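Local coordinates for UL37 (Suid herpesvirus 1, PDB 4K70), which is an inner tegument protein of a herpesvirus, probably controls the trafficking of viral particles in the cell, and is represented here by its N-terminal half, at residues Leu247-Val250 with Gly251-Asn254; Glu262-Val265 with Ser266-Ala270; Thr290-Gly293 with Val294-Leu297. All blocks are in the same frame, centred on the assembly; numbering follows the deposited sequence.

Contact 1: residues Leu247-Val250 with Gly251-Asn254; sequences LVPV and GEVN. With NA (sodium ion), chain K.
Glu-252 folds its side chain back over Pro-249, and its carboxylate shares a sodium ion with the backbone of Val-250. From the start, CB of Glu-252 sits 3.6 Å from Pro-249 O and just within van der Waals range of Val-248 CG1. CG then passes the proline ring, with Pro-249 CG 4.0 Å away. A bend at this point (chi2 49°) turns the carboxylate toward the ion. Both oxygens bind it, OE1 of Glu-252 at 2.6 Å from the sodium and OE2 of Glu-252 at 2.9 Å, which makes the carboxylate a bidentate ligand. OE2 also lies 3.5 Å from Pro-249 CG, so the apolar ring borders one side of the charged group. The backbone here makes a type II beta turn from Pro-249 to Glu-252, closed by a weak bond from Glu-252 N to Pro-249 O at 3.4 Å. Gly-251 occupies the third position of the turn, with the positive phi (97°) usual there in type II turns. The carbonyl oxygen before it, Val-250 O, is the third sodium ligand, at 2.3 Å. Val-248 ties the exposed loop back to the chain through hydrogen bonds with Arg-286 and Arg-287.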
loop_
_atom_site.group_PDB
_atom_site.type_symbol
_atom_site.label_atom_id
_atom_site.label_comp_id
_atom_site.label_asym_id
_atom_site.label_seq_id
_atom_site.Cartn_x
_atom_site.Cartn_y
_atom_site.Cartn_z
ATOM N N LEU A 247 13.257 -0.827 38.611
ATOM C CA LEU A 247 11.929 -0.755 39.202
ATOM C C LEU A 247 11.887 0.172 40.417
ATOM O O LEU A 247 12.837 0.239 41.193
ATOM C CB LEU A 247 11.457 -2.149 39.626
ATOM C CG LEU A 247 11.039 -3.192 38.587
ATOM C CD1 LEU A 247 10.819 -4.513 39.291
ATOM C CD2 LEU A 247 9.769 -2.760 37.868
ATOM N N VAL A 248 10.773 0.875 40.582
ATOM C CA VAL A 248 10.584 1.735 41.751
ATOM C C VAL A 248 10.251 0.885 42.981
ATOM O O VAL A 248 9.295 0.103 42.967
ATOM C CB VAL A 248 9.456 2.785 41.523
ATOM C CG1 VAL A 248 9.141 3.539 42.823
ATOM C CG2 VAL A 248 9.837 3.761 40.418
ATOM N N PRO A 249 11.051 1.027 44.047
ATOM C CA PRO A 249 10.812 0.352 45.333
ATOM C C PRO A 249 9.373 0.501 45.845
ATOM O O PRO A 249 8.797 1.592 45.778
ATOM C CB PRO A 249 11.782 1.057 46.289
ATOM C CG PRO A 249 12.351 2.243 45.499
ATOM C CD PRO A 249 12.268 1.853 44.071
ATOM N N VAL A 250 8.795 -0.596 46.327
ATOM C CA VAL A 250 7.473 -0.554 46.935
ATOM C C VAL A 250 7.523 0.368 48.150
ATOM O O VAL A 250 8.503 0.362 48.888
ATOM C CB VAL A 250 7.016 -1.954 47.384
ATOM C CG1 VAL A 250 5.672 -1.876 48.095
ATOM C CG2 VAL A 250 6.943 -2.906 46.192
ATOM N N GLY A 251 6.483 1.170 48.348
ATOM C CA GLY A 251 6.414 2.022 49.525
ATOM C C GLY A 251 6.870 3.448 49.280
ATOM O O GLY A 251 6.624 4.338 50.099
ATOM N N GLU A 252 7.549 3.676 48.160
ATOM C CA GLU A 252 7.913 5.031 47.778
ATOM C C GLU A 252 6.673 5.695 47.210
ATOM O O GLU A 252 5.797 5.014 46.664
ATOM C CB GLU A 252 9.065 5.020 46.774
ATOM C CG GLU A 252 10.445 5.231 47.397
ATOM C CD GLU A 252 10.724 4.344 48.612
ATOM O OE1 GLU A 252 9.936 4.355 49.585
ATOM O OE2 GLU A 252 11.761 3.646 48.609
ATOM N N VAL A 253 6.560 7.009 47.370
ATOM C CA VAL A 253 5.344 7.678 46.922
ATOM C C VAL A 253 5.236 7.595 45.404
ATOM O O VAL A 253 6.249 7.660 44.688
ATOM C CB VAL A 253 5.257 9.149 47.394
ATOM C CG1 VAL A 253 5.739 9.269 48.844
ATOM C CG2 VAL A 253 6.051 10.055 46.469
ATOM N N ASN A 254 4.005 7.440 44.924
ATOM C CA ASN A 254 3.741 7.272 43.496
ATOM C C ASN A 254 4.355 5.997 42.919
ATOM O O ASN A 254 4.527 5.885 41.703
ATOM C CB ASN A 254 4.217 8.497 42.705
ATOM C CG ASN A 254 3.472 9.760 43.090
ATOM O OD1 ASN A 254 2.329 9.698 43.541
ATOM N ND2 ASN A 254 4.112 10.911 42.915
HETATM NA NA NA K . 9.901 1.816 49.922
#

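Contact 2: residues Glu262-Val265 with Ser266-Ala270; sequences EVRV and SAALA
Glu-262 O receives the backbone N of Ser-266 at 2.8 Å, and OG of the same serine comes to 2.9 Å from that oxygen. The serine hydroxyl also hydrogen-bonds Arg-286 O. The Glu-262 carboxylate leads away from this turn to a salt bridge with Arg-258. One residue on, Val-263 O takes the N-H of Ala-267, while Ala-267 CB sits 3.2 Å from the same oxygen. These i to i+4 bonds belong to helix 260-271, in a mainly helical chain without strands, and the helix packs here against helices 208-223 and 229-240. Arg-264 has CG anti to its own N (chi1 -176°) and bends at chi2 (-92°), which carries the guanidinium along the helix until NH1 of Arg-264 lies 3.4 Å from Ala-268 CB, at an oblique approach. NE forms a salt bridge with Asp-220 and NH2 a hydrogen bond with Ala-274 O, tying the buried guanidinium to helix 208-223 and to the loop that follows helix 260-271. The backbone bond from Ala-268 N to Arg-264 O is weak. Val-265 and Leu-269 run side by side, with Val-265 CG1 at 3.7 Å from Leu-269 CD1, and Leu-269 N bonds Val-265 O.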
loop_
_atom_site.group_PDB
_atom_site.type_symbol
_atom_site.label_atom_id
_atom_site.label_comp_id
_atom_site.label_asym_id
_atom_site.label_seq_id
_atom_site.Cartn_x
_atom_site.Cartn_y
_atom_site.Cartn_z
ATOM N N GLU A 262 1.800 2.321 32.277
ATOM C CA GLU A 262 2.517 1.767 33.418
ATOM C C GLU A 262 1.787 0.569 34.016
ATOM O O GLU A 262 2.413 -0.419 34.381
ATOM C CB GLU A 262 2.756 2.837 34.473
ATOM C CG GLU A 262 3.475 4.050 33.935
ATOM C CD GLU A 262 3.968 4.942 35.040
ATOM O OE1 GLU A 262 3.180 5.231 35.966
ATOM O OE2 GLU A 262 5.148 5.338 34.992
ATOM N N VAL A 263 0.467 0.648 34.106
ATOM C CA VAL A 263 -0.305 -0.485 34.607
ATOM C C VAL A 263 -0.130 -1.699 33.696
ATOM O O VAL A 263 0.111 -2.808 34.172
ATOM C CB VAL A 263 -1.793 -0.155 34.760
ATOM C CG1 VAL A 263 -2.597 -1.429 34.984
ATOM C CG2 VAL A 263 -1.995 0.819 35.919
ATOM N N ARG A 264 -0.226 -1.479 32.390
ATOM C CA ARG A 264 -0.088 -2.567 31.427
ATOM C C ARG A 264 1.286 -3.212 31.519
ATOM O O ARG A 264 1.402 -4.432 31.503
ATOM C CB ARG A 264 -0.360 -2.072 30.003
ATOM C CG ARG A 264 -0.335 -3.160 28.956
ATOM C CD ARG A 264 1.051 -3.341 28.335
ATOM N NE ARG A 264 1.026 -4.432 27.359
ATOM C CZ ARG A 264 1.069 -5.719 27.687
ATOM N NH1 ARG A 264 1.179 -6.073 28.960
ATOM N NH2 ARG A 264 1.024 -6.654 26.750
ATOM N N VAL A 265 2.328 -2.390 31.629
ATOM C CA VAL A 265 3.695 -2.902 31.703
ATOM C C VAL A 265 3.942 -3.615 33.036
ATOM O O VAL A 265 4.485 -4.731 33.072
ATOM C CB VAL A 265 4.744 -1.765 31.473
ATOM C CG1 VAL A 265 6.140 -2.252 31.788
ATOM C CG2 VAL A 265 4.667 -1.268 30.033
ATOM N N SER A 266 3.530 -2.970 34.127
ATOM C CA SER A 266 3.711 -3.520 35.469
ATOM C C SER A 266 3.013 -4.865 35.636
ATOM O O SER A 266 3.558 -5.790 36.237
ATOM C CB SER A 266 3.183 -2.543 36.521
ATOM O OG SER A 266 3.994 -1.386 36.578
ATOM N N ALA A 267 1.803 -4.965 35.104
ATOM C CA ALA A 267 1.014 -6.186 35.201
ATOM C C ALA A 267 1.703 -7.354 34.495
ATOM O O ALA A 267 1.756 -8.464 35.019
ATOM C CB ALA A 267 -0.358 -5.957 34.617
ATOM N N ALA A 268 2.239 -7.101 33.305
ATOM C CA ALA A 268 2.944 -8.145 32.572
ATOM C C ALA A 268 4.235 -8.523 33.288
ATOM O O ALA A 268 4.577 -9.696 33.381
ATOM C CB ALA A 268 3.224 -7.703 31.136
ATOM N N LEU A 269 4.954 -7.531 33.806
ATOM C CA LEU A 269 6.196 -7.830 34.496
ATOM C C LEU A 269 5.937 -8.583 35.800
ATOM O O LEU A 269 6.697 -9.482 36.159
ATOM C CB LEU A 269 7.021 -6.559 34.739
ATOM C CG LEU A 269 7.709 -5.962 33.510
ATOM C CD1 LEU A 269 8.206 -4.546 33.784
ATOM C CD2 LEU A 269 8.866 -6.846 33.035
ATOM N N ALA A 270 4.866 -8.216 36.498
ATOM C CA ALA A 270 4.531 -8.831 37.784
ATOM C C ALA A 270 4.113 -10.285 37.609
ATOM O O ALA A 270 4.254 -11.091 38.521
ATOM C CB ALA A 270 3.428 -8.045 38.486
#

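Contact 3: residues Thr290-Gly293 with Val294-Leu297; sequences TDQG and VLAL. With NA (sodium ion), chain J.
An Asx turn leads into a short run of helical backbone angles in the loop between helices 260-271 and 307-311, beside a sodium ion. Asp-291 O accepts the N-H of Val-294 at 3.0 Å, and Val-294 CG1 lies just as near this oxygen. The Asp-291 carboxylate closes the Asx turn: OD2 of Asp-291 accepts Gly-293 N at 3.0 Å, met from above the carboxylate plane, and also pairs with Arg-289 in a salt bridge. Gln-292 O is shared by Leu-295 N, 3.3 Å away, and by a water that donates to it and accepts from Ala-296 N. The Gln-292 side chain crosses that of Leu-295, NE2 of Gln-292 touching Leu-295 CD2 at 3.3 Å. With its chain bent at chi2 (81°), the amide turns its other end, OE1 of Gln-292, to the sodium at 2.9 Å. His-315 O supplies the second protein ligand, and Gln-317 N donates to the same OE1, so this oxygen joins the loop to the 315-317 region. Bonds from Val-294 to Asp-291 and from Leu-295 to Gln-292 follow the i to i+3 pattern of 3-10-like turns.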
loop_
_atom_site.group_PDB
_atom_site.type_symbol
_atom_site.label_atom_id
_atom_site.label_comp_id
_atom_site.label_asym_id
_atom_site.label_seq_id
_atom_site.Cartn_x
_atom_site.Cartn_y
_atom_site.Cartn_z
ATOM N N THR A 290 10.841 6.309 36.097
ATOM C CA THR A 290 10.794 7.256 34.990
ATOM C C THR A 290 11.679 8.466 35.284
ATOM O O THR A 290 11.511 9.522 34.678
ATOM C CB THR A 290 9.353 7.705 34.627
ATOM O OG1 THR A 290 8.703 8.258 35.778
ATOM C CG2 THR A 290 8.509 6.526 34.076
ATOM N N ASP A 291 12.633 8.296 36.200
ATOM C CA ASP A 291 13.608 9.342 36.501
ATOM C C ASP A 291 14.817 9.207 35.581
ATOM O O ASP A 291 15.010 8.163 34.955
ATOM C CB ASP A 291 14.049 9.297 37.973
ATOM C CG ASP A 291 14.836 8.048 38.313
ATOM O OD1 ASP A 291 14.215 7.004 38.583
ATOM O OD2 ASP A 291 16.079 8.108 38.314
ATOM N N GLN A 292 15.625 10.261 35.503
ATOM C CA GLN A 292 16.731 10.322 34.545
ATOM C C GLN A 292 17.719 9.171 34.724
ATOM O O GLN A 292 18.398 8.785 33.778
ATOM C CB GLN A 292 17.467 11.671 34.647
ATOM C CG GLN A 292 18.539 11.909 33.577
ATOM C CD GLN A 292 17.971 12.388 32.227
ATOM O OE1 GLN A 292 16.907 13.017 32.167
ATOM N NE2 GLN A 292 18.694 12.097 31.141
ATOM N N GLY A 293 17.789 8.626 35.935
ATOM C CA GLY A 293 18.693 7.528 36.238
ATOM C C GLY A 293 18.337 6.204 35.582
ATOM O O GLY A 293 19.178 5.312 35.476
ATOM N N VAL A 294 17.091 6.067 35.143
ATOM C CA VAL A 294 16.661 4.839 34.488
ATOM C C VAL A 294 17.293 4.711 33.101
ATOM O O VAL A 294 17.367 3.618 32.553
ATOM C CB VAL A 294 15.117 4.747 34.374
ATOM C CG1 VAL A 294 14.590 5.689 33.307
ATOM C CG2 VAL A 294 14.689 3.315 34.063
ATOM N N LEU A 295 17.752 5.824 32.537
ATOM C CA LEU A 295 18.302 5.804 31.176
ATOM C C LEU A 295 19.526 4.893 31.037
ATOM O O LEU A 295 19.678 4.186 30.034
ATOM C CB LEU A 295 18.615 7.220 30.686
ATOM C CG LEU A 295 17.549 7.844 29.772
ATOM C CD1 LEU A 295 16.288 6.998 29.740
ATOM C CD2 LEU A 295 17.221 9.251 30.195
ATOM N N ALA A 296 20.391 4.913 32.046
ATOM C CA ALA A 296 21.536 4.012 32.095
ATOM C C ALA A 296 21.118 2.542 32.111
ATOM O O ALA A 296 21.929 1.659 31.833
ATOM C CB ALA A 296 22.405 4.330 33.307
ATOM N N LEU A 297 19.857 2.277 32.439
ATOM C CA LEU A 297 19.347 0.904 32.455
ATOM C C LEU A 297 18.696 0.521 31.127
ATOM O O LEU A 297 18.108 -0.559 31.002
ATOM C CB LEU A 297 18.337 0.712 33.594
ATOM C CG LEU A 297 18.883 0.477 35.006
ATOM C CD1 LEU A 297 20.309 0.956 35.103
ATOM C CD2 LEU A 297 18.011 1.173 36.048
HETATM NA NA NA J . 16.222 15.108 34.071
HETATM O O HOH W 1 20.808 7.728 33.331
#

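In the fold
The three contacts lie in series along the chain, at one end of the elongated molecule. Contacts 2 and 3 touch: Glu-262 OE2 packs on Thr-290 CG2 at 3.7 Å, although their centres are about 18 Å apart. Contact 1 stands clear of both, its nearest atoms about 5 Å from each and its centre about 14 Å from that of contact 2 and 15 Å from that of contact 3. Separate sodium ions serve contacts 1 and 3. Arg-287 links the three, with a backbone bond to Val-248, a long, weak ion pair with Glu-262 and a hydrogen bond to Thr-290. Thr-290 also bonds Asp-312, seen to bind calcium in this protein, though no such ion is bound here.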